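Local coordinates for mitochondrial antiviral signaling protein (MAVS) (Equus caballus, PDB 4O9L) that probably relays antiviral innate immune signals by assembling, through its caspase recruitment domain, into prion-like filaments, at residues F12-Q17 and A92-S97; R29-L34 and D43-T48; G77-R80 and G86-D89. The protein carries 1 engineered substitution. All coordinates share one frame; numbering follows the deposited sequence.

Contact 1: residues F12-Q17 and A92-S97; sequences FQYIRQ and ARIYHS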
ATOM      1  N   PHE A  12      -6.485  -0.194   6.844  1.00  4.30           N
ATOM      2  CA  PHE A  12      -5.881  -1.489   6.565  1.00  5.58           C
ATOM      3  C   PHE A  12      -6.949  -2.580   6.435  1.00  8.22           C
ATOM      4  O   PHE A  12      -6.885  -3.431   5.541  1.00  6.34           O
ATOM      5  CB  PHE A  12      -4.853  -1.866   7.632  1.00  4.66           C
ATOM      6  CG  PHE A  12      -4.171  -3.181   7.361  1.00  6.07           C
ATOM      7  CD1 PHE A  12      -3.088  -3.246   6.494  1.00  5.50           C
ATOM      8  CD2 PHE A  12      -4.629  -4.349   7.951  1.00  6.51           C
ATOM      9  CE1 PHE A  12      -2.464  -4.465   6.221  1.00  9.56           C
ATOM     10  CE2 PHE A  12      -4.018  -5.572   7.682  1.00  9.16           C
ATOM     11  CZ  PHE A  12      -2.936  -5.635   6.830  1.00 10.99           C
ATOM     12  N   GLN A  13      -7.940  -2.548   7.318  1.00  7.06           N
ATOM     13  CA  GLN A  13      -8.985  -3.563   7.296  1.00  9.07           C
ATOM     14  C   GLN A  13      -9.853  -3.446   6.046  1.00  6.05           C
ATOM     15  O   GLN A  13     -10.307  -4.449   5.490  1.00  8.45           O
ATOM     16  CB  GLN A  13      -9.835  -3.493   8.571  1.00 10.38           C
ATOM     17  CG  GLN A  13      -9.054  -3.788   9.862  1.00 13.52           C
ATOM     18  CD  GLN A  13      -8.291  -5.112   9.821  1.00 21.98           C
ATOM     19  OE1 GLN A  13      -8.773  -6.109   9.274  1.00 25.81           O
ATOM     20  NE2 GLN A  13      -7.096  -5.127  10.413  1.00 24.91           N
ATOM     21  N   TYR A  14     -10.072  -2.219   5.599  1.00  9.26           N
ATOM     22  CA  TYR A  14     -10.827  -1.992   4.377  1.00  8.24           C
ATOM     23  C   TYR A  14     -10.097  -2.599   3.180  1.00  8.40           C
ATOM     24  O   TYR A  14     -10.707  -3.313   2.373  1.00  6.25           O
ATOM     25  CB  TYR A  14     -11.067  -0.495   4.159  1.00  5.28           C
ATOM     26  CG  TYR A  14     -11.668  -0.173   2.808  1.00 10.73           C
ATOM     27  CD1 TYR A  14     -13.030  -0.333   2.569  1.00 14.28           C
ATOM     28  CD2 TYR A  14     -10.871   0.294   1.770  1.00 20.90           C
ATOM     29  CE1 TYR A  14     -13.584  -0.027   1.317  1.00 21.47           C
ATOM     30  CE2 TYR A  14     -11.408   0.598   0.517  1.00 21.00           C
ATOM     31  CZ  TYR A  14     -12.759   0.436   0.296  1.00 24.25           C
ATOM     32  OH  TYR A  14     -13.280   0.745  -0.949  1.00 26.88           O
ATOM     33  N   ILE A  15      -8.800  -2.306   3.062  1.00  4.92           N
ATOM     34  CA  ILE A  15      -8.000  -2.825   1.954  1.00  4.73           C
ATOM     35  C   ILE A  15      -8.046  -4.359   1.961  1.00 11.97           C
ATOM     36  O   ILE A  15      -8.269  -4.987   0.923  1.00  9.12           O
ATOM     37  CB  ILE A  15      -6.542  -2.293   2.004  1.00  4.19           C
ATOM     38  CG1 ILE A  15      -6.523  -0.779   1.758  1.00  3.82           C
ATOM     39  CG2 ILE A  15      -5.678  -2.982   0.963  1.00  6.60           C
ATOM     40  CD1 ILE A  15      -5.170  -0.085   2.074  1.00  4.12           C
ATOM     41  N   ARG A  16      -7.869  -4.945   3.147  1.00  7.42           N
ATOM     42  CA  ARG A  16      -7.991  -6.388   3.362  1.00 11.09           C
ATOM     43  C   ARG A  16      -9.312  -6.955   2.848  1.00 14.78           C
ATOM     44  O   ARG A  16      -9.331  -7.911   2.064  1.00 16.03           O
ATOM     45  CB  ARG A  16      -7.887  -6.697   4.863  1.00 20.38           C
ATOM     46  CG  ARG A  16      -6.510  -7.127   5.339  1.00 34.47           C
ATOM     47  CD  ARG A  16      -6.434  -8.648   5.519  1.00 46.05           C
ATOM     48  NE  ARG A  16      -7.265  -9.126   6.629  1.00 52.01           N
ATOM     49  CZ  ARG A  16      -6.831  -9.313   7.875  1.00 53.94           C
ATOM     50  NH1 ARG A  16      -7.666  -9.754   8.810  1.00 53.37           N
ATOM     51  NH2 ARG A  16      -5.565  -9.061   8.190  1.00 53.90           N
ATOM     52  N   GLN A  17     -10.419  -6.378   3.304  1.00 12.05           N
ATOM     53  CA  GLN A  17     -11.742  -6.873   2.929  1.00 15.92           C
ATOM     54  C   GLN A  17     -12.043  -6.666   1.444  1.00 17.18           C
ATOM     55  O   GLN A  17     -12.809  -7.425   0.846  1.00 20.51           O
ATOM     56  CB  GLN A  17     -12.825  -6.217   3.788  1.00 22.99           C
ATOM     57  CG  GLN A  17     -12.745  -6.574   5.266  1.00 35.31           C
ATOM     58  CD  GLN A  17     -13.649  -5.708   6.133  1.00 45.90           C
ATOM     59  OE1 GLN A  17     -14.537  -5.017   5.624  1.00 53.19           O
ATOM     60  NE2 GLN A  17     -13.419  -5.730   7.447  1.00 42.79           N
ATOM     61  N   ALA A  92      -8.721   7.376   0.923  1.00  3.28           N
ATOM     62  CA  ALA A  92      -8.862   8.601   1.707  1.00  3.20           C
ATOM     63  C   ALA A  92     -10.242   8.696   2.361  1.00  6.14           C
ATOM     64  O   ALA A  92     -10.373   9.165   3.494  1.00  3.42           O
ATOM     65  CB  ALA A  92      -8.610   9.823   0.848  1.00  3.22           C
ATOM     66  N   ARG A  93     -11.276   8.289   1.629  1.00  3.83           N
ATOM     67  CA  ARG A  93     -12.636   8.338   2.162  1.00  5.53           C
ATOM     68  C   ARG A  93     -12.775   7.437   3.402  1.00  4.27           C
ATOM     69  O   ARG A  93     -13.365   7.846   4.410  1.00  4.40           O
ATOM     70  CB  ARG A  93     -13.644   7.970   1.072  1.00 10.57           C
ATOM     71  CG  ARG A  93     -15.102   8.119   1.461  1.00 26.79           C
ATOM     72  CD  ARG A  93     -15.965   7.335   0.484  1.00 37.00           C
ATOM     73  NE  ARG A  93     -15.283   6.104   0.086  1.00 46.00           N
ATOM     74  CZ  ARG A  93     -15.470   4.913   0.653  1.00 46.88           C
ATOM     75  NH1 ARG A  93     -14.780   3.863   0.221  1.00 42.68           N
ATOM     76  NH2 ARG A  93     -16.348   4.770   1.642  1.00 47.16           N
ATOM     77  N   ILE A  94     -12.213   6.230   3.348  1.00  4.24           N
ATOM     78  CA  ILE A  94     -12.254   5.330   4.513  1.00  4.39           C
ATOM     79  C   ILE A  94     -11.464   5.910   5.693  1.00  4.52           C
ATOM     80  O   ILE A  94     -11.941   5.916   6.828  1.00  4.32           O
ATOM     81  CB  ILE A  94     -11.725   3.915   4.175  1.00  6.24           C
ATOM     82  CG1 ILE A  94     -12.664   3.221   3.183  1.00  7.83           C
ATOM     83  CG2 ILE A  94     -11.588   3.074   5.432  1.00  8.76           C
ATOM     84  CD1 ILE A  94     -14.087   3.029   3.707  1.00 11.37           C
ATOM     85  N   TYR A  95     -10.260   6.402   5.415  1.00  3.67           N
ATOM     86  CA  TYR A  95      -9.394   6.960   6.448  1.00  3.76           C
ATOM     87  C   TYR A  95     -10.089   8.064   7.241  1.00  6.10           C
ATOM     88  O   TYR A  95      -9.945   8.152   8.465  1.00  7.76           O
ATOM     89  CB  TYR A  95      -8.123   7.505   5.809  1.00  3.12           C
ATOM     90  CG  TYR A  95      -7.178   8.164   6.782  1.00  3.40           C
ATOM     91  CD1 TYR A  95      -6.248   7.413   7.484  1.00  6.55           C
ATOM     92  CD2 TYR A  95      -7.207   9.542   6.992  1.00  5.57           C
ATOM     93  CE1 TYR A  95      -5.371   8.012   8.373  1.00  6.57           C
ATOM     94  CE2 TYR A  95      -6.331  10.149   7.879  1.00  2.93           C
ATOM     95  CZ  TYR A  95      -5.419   9.379   8.561  1.00  6.98           C
ATOM     96  OH  TYR A  95      -4.551   9.971   9.443  1.00 14.99           O
ATOM     97  N   HIS A  96     -10.835   8.914   6.541  1.00  3.58           N
ATOM     98  CA  HIS A  96     -11.497  10.047   7.194  1.00  3.66           C
ATOM     99  C   HIS A  96     -12.886   9.720   7.735  1.00  8.42           C
ATOM    100  O   HIS A  96     -13.528  10.583   8.338  1.00 11.15           O
ATOM    101  CB  HIS A  96     -11.583  11.252   6.246  1.00  3.57           C
ATOM    102  CG  HIS A  96     -10.261  11.890   5.960  1.00  4.48           C
ATOM    103  ND1 HIS A  96      -9.549  12.575   6.923  1.00  5.96           N
ATOM    104  CD2 HIS A  96      -9.513  11.946   4.830  1.00  8.95           C
ATOM    105  CE1 HIS A  96      -8.424  13.027   6.399  1.00  9.52           C
ATOM    106  NE2 HIS A  96      -8.378  12.659   5.127  1.00  8.39           N
ATOM    107  N   SER A  97     -13.353   8.490   7.511  1.00  7.89           N
ATOM    108  CA  SER A  97     -14.690   8.072   7.946  1.00 11.45           C
ATOM    109  C   SER A  97     -14.778   7.769   9.454  1.00 15.38           C
ATOM    110  O   SER A  97     -13.756   7.625  10.146  1.00 15.60           O
ATOM    111  CB  SER A  97     -15.167   6.848   7.142  1.00 16.07           C
ATOM    112  OG  SER A  97     -14.467   5.663   7.519  1.00 13.76           O
TER
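The ring of Y14 lies with one face against the side chain of I94, and this pair buries most of the surface the two helices share here. I94 CG1 stands 3.5 Å from the centroid of the Y14 ring and only 10° off the ring normal, which meets the geometry of a CH-pi contact over the middle of the ring. The closest atoms of the pair, Y14 CG and I94 CG1, are 3.6 Å apart. The branches of I94 divide the work: CD1 reaches the CD1 side of the ring at 3.7 Å from Y14 CD1, while CG2 touches the root of the side chain at 3.8 Å from Y14 CB. With CG1 anti to the carbonyl carbon (chi1 -66°), I94 presents that methylene to the ring.

In the helical bundle of the caspase recruitment domain, a member of the death-fold clan, this contact brings the C-terminal half of helix 6-17 against the last helix, 85-96, at the protein surface. R93 adds a looser approach at the hydroxyl end: its NH1 is 3.7 Å from Y14 OH, with no hydrogen bond. The hydroxyl lies at the edge of the guanidinium, whose plane is turned 74° from the ring, and the charge of R93 is engaged in a salt bridge with E90. H18 stacks on the Y14 ring, and F22 also touches the Y14 side chain.

Contact 2: residues R29-L34 and D43-T48; sequences RILPYL and DRLRAT. Engineered in segment 29-34: R29 (natural residue Glu).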
ATOM      1  N   ARG A  29       5.907  -0.809 -10.150  1.00  5.60           N
ATOM      2  CA  ARG A  29       5.672   0.587 -10.479  1.00  8.21           C
ATOM      3  C   ARG A  29       5.382   1.445  -9.254  1.00  6.93           C
ATOM      4  O   ARG A  29       5.815   2.590  -9.191  1.00  6.45           O
ATOM      5  CB  ARG A  29       4.518   0.717 -11.477  1.00 11.33           C
ATOM      6  CG  ARG A  29       4.218   2.147 -11.851  1.00 12.12           C
ATOM      7  CD  ARG A  29       3.116   2.252 -12.892  1.00 13.47           C
ATOM      8  NE  ARG A  29       2.934   3.642 -13.291  1.00  9.51           N
ATOM      9  CZ  ARG A  29       1.906   4.085 -14.003  1.00 11.11           C
ATOM     10  NH1 ARG A  29       1.827   5.376 -14.314  1.00 12.27           N
ATOM     11  NH2 ARG A  29       0.963   3.234 -14.393  1.00 11.95           N
ATOM     12  N   ILE A  30       4.665   0.902  -8.277  1.00  3.79           N
ATOM     13  CA  ILE A  30       4.256   1.715  -7.133  1.00  3.37           C
ATOM     14  C   ILE A  30       5.356   1.894  -6.078  1.00  5.67           C
ATOM     15  O   ILE A  30       5.418   2.948  -5.438  1.00  3.40           O
ATOM     16  CB  ILE A  30       2.937   1.221  -6.478  1.00  3.15           C
ATOM     17  CG1 ILE A  30       2.309   2.355  -5.637  1.00  5.71           C
ATOM     18  CG2 ILE A  30       3.188  -0.038  -5.635  1.00  3.26           C
ATOM     19  CD1 ILE A  30       0.861   2.095  -5.161  1.00  7.08           C
ATOM     20  N   LEU A  31       6.224   0.884  -5.924  1.00  3.43           N
ATOM     21  CA  LEU A  31       7.266   0.879  -4.881  1.00  4.81           C
ATOM     22  C   LEU A  31       8.086   2.182  -4.717  1.00  6.12           C
ATOM     23  O   LEU A  31       8.209   2.684  -3.599  1.00  5.73           O
ATOM     24  CB  LEU A  31       8.215  -0.323  -5.037  1.00  3.71           C
ATOM     25  CG  LEU A  31       7.730  -1.707  -4.608  1.00  3.67           C
ATOM     26  CD1 LEU A  31       8.785  -2.772  -4.924  1.00  3.79           C
ATOM     27  CD2 LEU A  31       7.399  -1.729  -3.118  1.00  6.93           C
ATOM     28  N   PRO A  32       8.647   2.732  -5.821  1.00  4.12           N
ATOM     29  CA  PRO A  32       9.505   3.907  -5.629  1.00  6.53           C
ATOM     30  C   PRO A  32       8.738   5.136  -5.136  1.00  6.60           C
ATOM     31  O   PRO A  32       9.371   6.082  -4.656  1.00 10.76           O
ATOM     32  CB  PRO A  32      10.060   4.179  -7.038  1.00  5.53           C
ATOM     33  CG  PRO A  32       9.773   2.945  -7.835  1.00  7.89           C
ATOM     34  CD  PRO A  32       8.537   2.371  -7.248  1.00  4.50           C
ATOM     35  N   TYR A  33       7.412   5.142  -5.268  1.00  4.07           N
ATOM     36  CA  TYR A  33       6.619   6.288  -4.821  1.00  8.08           C
ATOM     37  C   TYR A  33       6.281   6.254  -3.331  1.00  5.60           C
ATOM     38  O   TYR A  33       5.919   7.277  -2.749  1.00  7.21           O
ATOM     39  CB  TYR A  33       5.325   6.403  -5.639  1.00  7.32           C
ATOM     40  CG  TYR A  33       5.548   6.775  -7.083  1.00  7.69           C
ATOM     41  CD1 TYR A  33       5.878   8.080  -7.441  1.00  7.67           C
ATOM     42  CD2 TYR A  33       5.437   5.823  -8.089  1.00  5.59           C
ATOM     43  CE1 TYR A  33       6.089   8.428  -8.774  1.00  9.97           C
ATOM     44  CE2 TYR A  33       5.639   6.162  -9.424  1.00  8.14           C
ATOM     45  CZ  TYR A  33       5.969   7.463  -9.753  1.00 12.34           C
ATOM     46  OH  TYR A  33       6.172   7.803 -11.066  1.00 21.24           O
ATOM     47  N   LEU A  34       6.382   5.074  -2.722  1.00  3.59           N
ATOM     48  CA  LEU A  34       6.001   4.893  -1.324  1.00  3.44           C
ATOM     49  C   LEU A  34       7.138   5.333  -0.415  1.00  3.78           C
ATOM     50  O   LEU A  34       7.941   4.510   0.026  1.00  6.66           O
ATOM     51  CB  LEU A  34       5.629   3.424  -1.063  1.00  3.25           C
ATOM     52  CG  LEU A  34       4.398   2.948  -1.853  1.00  3.01           C
ATOM     53  CD1 LEU A  34       4.329   1.423  -1.931  1.00  4.78           C
ATOM     54  CD2 LEU A  34       3.109   3.492  -1.241  1.00  5.20           C
ATOM     55  N   ASP A  43      14.273  -2.956  -1.264  1.00  5.81           N
ATOM     56  CA  ASP A  43      15.124  -4.045  -1.742  1.00 14.00           C
ATOM     57  C   ASP A  43      14.429  -5.387  -1.588  1.00 10.66           C
ATOM     58  O   ASP A  43      14.375  -6.175  -2.523  1.00  5.74           O
ATOM     59  CB  ASP A  43      16.458  -4.066  -0.984  1.00 13.70           C
ATOM     60  CG  ASP A  43      17.377  -2.925  -1.383  1.00 21.00           C
ATOM     61  OD1 ASP A  43      17.133  -2.306  -2.442  1.00 24.79           O
ATOM     62  OD2 ASP A  43      18.353  -2.662  -0.646  1.00 24.17           O
ATOM     63  N   ARG A  44      13.898  -5.630  -0.395  1.00  9.72           N
ATOM     64  CA  ARG A  44      13.219  -6.882  -0.086  1.00  7.81           C
ATOM     65  C   ARG A  44      11.951  -7.092  -0.920  1.00  5.23           C
ATOM     66  O   ARG A  44      11.682  -8.197  -1.402  1.00  5.20           O
ATOM     67  CB  ARG A  44      12.880  -6.940   1.406  1.00  6.89           C
ATOM     68  CG  ARG A  44      12.082  -8.154   1.789  1.00  7.45           C
ATOM     69  CD  ARG A  44      11.836  -8.226   3.291  1.00  7.04           C
ATOM     70  NE  ARG A  44      11.062  -7.091   3.792  1.00  6.10           N
ATOM     71  CZ  ARG A  44       9.733  -6.993   3.740  1.00  8.19           C
ATOM     72  NH1 ARG A  44       9.006  -7.960   3.191  1.00  8.73           N
ATOM     73  NH2 ARG A  44       9.127  -5.916   4.231  1.00  6.27           N
ATOM     74  N   LEU A  45      11.170  -6.033  -1.096  1.00  6.14           N
ATOM     75  CA  LEU A  45       9.936  -6.143  -1.864  1.00  4.43           C
ATOM     76  C   LEU A  45      10.178  -6.348  -3.375  1.00  5.16           C
ATOM     77  O   LEU A  45       9.432  -7.083  -4.021  1.00  4.20           O
ATOM     78  CB  LEU A  45       9.000  -4.958  -1.581  1.00  4.13           C
ATOM     79  CG  LEU A  45       8.378  -4.969  -0.177  1.00  4.18           C
ATOM     80  CD1 LEU A  45       7.765  -3.602   0.153  1.00  3.95           C
ATOM     81  CD2 LEU A  45       7.315  -6.064  -0.053  1.00  4.14           C
ATOM     82  N   ARG A  46      11.212  -5.723  -3.939  1.00  4.52           N
ATOM     83  CA  ARG A  46      11.562  -6.004  -5.337  1.00  4.58           C
ATOM     84  C   ARG A  46      11.982  -7.464  -5.528  1.00  4.74           C
ATOM     85  O   ARG A  46      11.599  -8.106  -6.518  1.00  4.65           O
ATOM     86  CB  ARG A  46      12.648  -5.058  -5.857  1.00  6.06           C
ATOM     87  CG  ARG A  46      12.145  -3.643  -6.143  1.00  6.60           C
ATOM     88  CD  ARG A  46      13.177  -2.811  -6.912  1.00  9.86           C
ATOM     89  NE  ARG A  46      14.530  -2.964  -6.386  1.00 15.41           N
ATOM     90  CZ  ARG A  46      15.078  -2.179  -5.460  1.00 22.87           C
ATOM     91  NH1 ARG A  46      16.321  -2.401  -5.054  1.00 21.14           N
ATOM     92  NH2 ARG A  46      14.385  -1.176  -4.941  1.00 23.80           N
ATOM     93  N   ALA A  47      12.744  -7.991  -4.572  1.00  5.07           N
ATOM     94  CA  ALA A  47      13.179  -9.384  -4.630  1.00  5.32           C
ATOM     95  C   ALA A  47      12.001 -10.337  -4.383  1.00  5.15           C
ATOM     96  O   ALA A  47      11.921 -11.406  -4.986  1.00  5.23           O
ATOM     97  CB  ALA A  47      14.299  -9.640  -3.641  1.00  5.83           C
ATOM     98  N   THR A  48      11.077  -9.937  -3.512  1.00  6.26           N
ATOM     99  CA  THR A  48       9.850 -10.713  -3.290  1.00  6.67           C
ATOM    100  C   THR A  48       9.007 -10.778  -4.570  1.00  4.62           C
ATOM    101  O   THR A  48       8.503 -11.846  -4.952  1.00  4.74           O
ATOM    102  CB  THR A  48       8.991 -10.098  -2.165  1.00  5.62           C
ATOM    103  OG1 THR A  48       9.772 -10.005  -0.968  1.00  5.12           O
ATOM    104  CG2 THR A  48       7.761 -10.944  -1.895  1.00  8.52           C
TER
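Within the helical bundle of the caspase recruitment domain, L31, in a 3-10 turn after helix 27-30, reaches across to L45 and R46 on helix 39-66. The CA atoms of L31 and L45 are 8.1 Å apart, a separation that the two leucine side chains bridge by contact. L31 does so with both methyls. CD2 meets the leucine, 3.8 Å from L45 CD1, and also lies near L45 CB; CD1 lies nearest R46, 3.7 Å from R46 CG, and still borders L45 CB. No hydrogen bond joins the segments, so apolar contact alone links them here.

The two leucines are buried in the death-fold bundle, and the aliphatic part of R46 covers the outer margin. L45 also packs on E60 and L61, from the later part of 39-66, where the chain has doubled back, and L31 touches L37. The bend of R46 at chi3 (-44°) carries its guanidinium back over its own helix, where one face lies above D43 CA. There R46 NH1 forms a salt bridge with D43 OD1 at 2.7 Å, although the N-H...O angle of 126° makes the hydrogen bond weak. The same arginine thus offers its methylene CG to L31 and its charge to D43. On the backbone side, the carbonyl O of L31 accepts a hydrogen bond from Q42 NE2, a polar tie to helix 39-66 beside the leucine pair.

Contact 3: residues G77-R80 and G86-D89; sequences GALR and GLAD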
ATOM      1  N   GLY A  77      -0.824   9.036  -2.072  1.00  2.95           N
ATOM      2  CA  GLY A  77       0.018   9.765  -3.018  1.00  3.23           C
ATOM      3  C   GLY A  77       0.545   8.881  -4.141  1.00  3.32           C
ATOM      4  O   GLY A  77       0.578   9.272  -5.319  1.00  3.61           O
ATOM      5  N   ALA A  78       0.962   7.675  -3.777  1.00  3.98           N
ATOM      6  CA  ALA A  78       1.548   6.751  -4.736  1.00  4.71           C
ATOM      7  C   ALA A  78       0.500   6.229  -5.717  1.00  5.19           C
ATOM      8  O   ALA A  78       0.791   6.037  -6.910  1.00  6.03           O
ATOM      9  CB  ALA A  78       2.235   5.597  -4.012  1.00  3.05           C
ATOM     10  N   LEU A  79      -0.712   5.983  -5.223  1.00  3.13           N
ATOM     11  CA  LEU A  79      -1.794   5.545  -6.104  1.00  3.31           C
ATOM     12  C   LEU A  79      -2.088   6.600  -7.175  1.00  3.66           C
ATOM     13  O   LEU A  79      -2.253   6.271  -8.351  1.00  3.96           O
ATOM     14  CB  LEU A  79      -3.052   5.180  -5.299  1.00  3.22           C
ATOM     15  CG  LEU A  79      -2.910   3.873  -4.507  1.00  3.04           C
ATOM     16  CD1 LEU A  79      -3.998   3.729  -3.418  1.00  3.02           C
ATOM     17  CD2 LEU A  79      -2.922   2.675  -5.458  1.00  3.20           C
ATOM     18  N   ARG A  80      -2.143   7.865  -6.772  1.00  3.71           N
ATOM     19  CA  ARG A  80      -2.328   8.960  -7.723  1.00  4.14           C
ATOM     20  C   ARG A  80      -1.189   9.003  -8.733  1.00  6.48           C
ATOM     21  O   ARG A  80      -1.402   9.187  -9.935  1.00  7.17           O
ATOM     22  CB  ARG A  80      -2.417  10.302  -6.979  1.00  4.35           C
ATOM     23  CG  ARG A  80      -3.697  10.463  -6.169  1.00  4.98           C
ATOM     24  CD  ARG A  80      -3.610  11.644  -5.233  1.00  8.81           C
ATOM     25  NE  ARG A  80      -4.835  11.814  -4.451  1.00 10.61           N
ATOM     26  CZ  ARG A  80      -4.895  12.497  -3.312  1.00 14.14           C
ATOM     27  NH1 ARG A  80      -3.794  13.050  -2.811  1.00 11.53           N
ATOM     28  NH2 ARG A  80      -6.045  12.612  -2.667  1.00 19.04           N
ATOM     29  N   GLY A  86      -8.650   6.773  -8.432  1.00  5.20           N
ATOM     30  CA  GLY A  86      -9.893   6.293  -7.859  1.00  5.39           C
ATOM     31  C   GLY A  86      -9.644   5.466  -6.609  1.00  9.32           C
ATOM     32  O   GLY A  86     -10.371   5.590  -5.614  1.00  4.90           O
ATOM     33  N   LEU A  87      -8.616   4.618  -6.649  1.00  8.14           N
ATOM     34  CA  LEU A  87      -8.238   3.867  -5.460  1.00  4.26           C
ATOM     35  C   LEU A  87      -7.771   4.831  -4.369  1.00  5.05           C
ATOM     36  O   LEU A  87      -8.101   4.641  -3.194  1.00  3.75           O
ATOM     37  CB  LEU A  87      -7.157   2.831  -5.768  1.00  4.07           C
ATOM     38  CG  LEU A  87      -7.519   1.735  -6.783  1.00  5.70           C
ATOM     39  CD1 LEU A  87      -6.387   0.710  -6.889  1.00  8.39           C
ATOM     40  CD2 LEU A  87      -8.815   1.058  -6.387  1.00  8.41           C
ATOM     41  N   ALA A  88      -7.008   5.857  -4.755  1.00  3.75           N
ATOM     42  CA  ALA A  88      -6.590   6.875  -3.794  1.00  3.48           C
ATOM     43  C   ALA A  88      -7.791   7.549  -3.137  1.00  5.54           C
ATOM     44  O   ALA A  88      -7.791   7.742  -1.920  1.00  3.54           O
ATOM     45  CB  ALA A  88      -5.687   7.923  -4.440  1.00  3.51           C
ATOM     46  N   ASP A  89      -8.799   7.917  -3.925  1.00  4.02           N
ATOM     47  CA  ASP A  89      -9.981   8.567  -3.354  1.00  4.22           C
ATOM     48  C   ASP A  89     -10.740   7.650  -2.387  1.00  4.25           C
ATOM     49  O   ASP A  89     -11.244   8.102  -1.356  1.00  4.20           O
ATOM     50  CB  ASP A  89     -10.944   9.067  -4.446  1.00 10.29           C
ATOM     51  CG  ASP A  89     -10.374  10.229  -5.258  1.00 16.20           C
ATOM     52  OD1 ASP A  89      -9.456  10.926  -4.768  1.00 13.53           O
ATOM     53  OD2 ASP A  89     -10.850  10.442  -6.397  1.00 19.24           O
TER
HETATM   54  O   HOH W   1      -7.130  11.024  -5.939  1.00 20.78           O
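A88 puts its single methyl between two consecutive side chains of helix 71-81, overlapping the base of L79 and the stem of R80. A88 CB is 3.9 Å from L79 CB and 3.7 Å from R80 CG. The backbones are correspondingly close, with the CA atoms of L79 and A88 5.5 Å apart. A88 CB also lies 4.0 Å from R80 NE, so the methyl borders the arginine from its CG to the start of its guanidinium.

L79 continues the apolar surface in the other direction. With CG anti to the carbonyl carbon (chi1 -72°), its CD1 branch comes to 4.0 Å from L87 CB, and the L79 and L87 side chains cross at about a right angle. That same methyl is also near the backbone N of A88, so L79 packs on the main chain as well as on side chains.

At the exposed margin the interaction becomes polar but is not direct. R80 NH2 and D89 OD1 are 4.3 Å apart, beyond a salt bridge, though their opposite charges probably still attract. A water bridges the two side chains through a different nitrogen: it accepts from R80 NE at 2.8 Å and donates to D89 OD1 at 2.6 Å. It lies at the edge of the guanidinium, in its plane, as expected for an acceptor of the NE hydrogen. The arginine chain is extended from CG to NE, which carries that donor past A88 to the water.

The two helices are consecutive in this caspase recruitment domain, joined by a short connection between residues 81 and 85. L79 also packs on I25, L87 touches F22, and helix 71-81 borders helix 27-30, tying this helix pair to the preceding part of the bundle.

Overall arrangement
All three contacts lie within one caspase recruitment domain. Contacts 1 and 2 sit on opposite sides of the chain's centre, their own centres 22 Å apart and their nearest atoms about 10 Å apart. Contact 3 links the two regions. It shares helix 85-96 with contact 1, at 12 Å between centres, where only two residues separate 86-89 from 92-97. It meets contact 2 through packing: A78 CB is 3.6 Å from Y33 CB, and I30 CD1 is 3.8 Å from L79 CD2. Contact 1 joins the chain's first and last helices, whereas contacts 2 and 3 each close over short intervening segments.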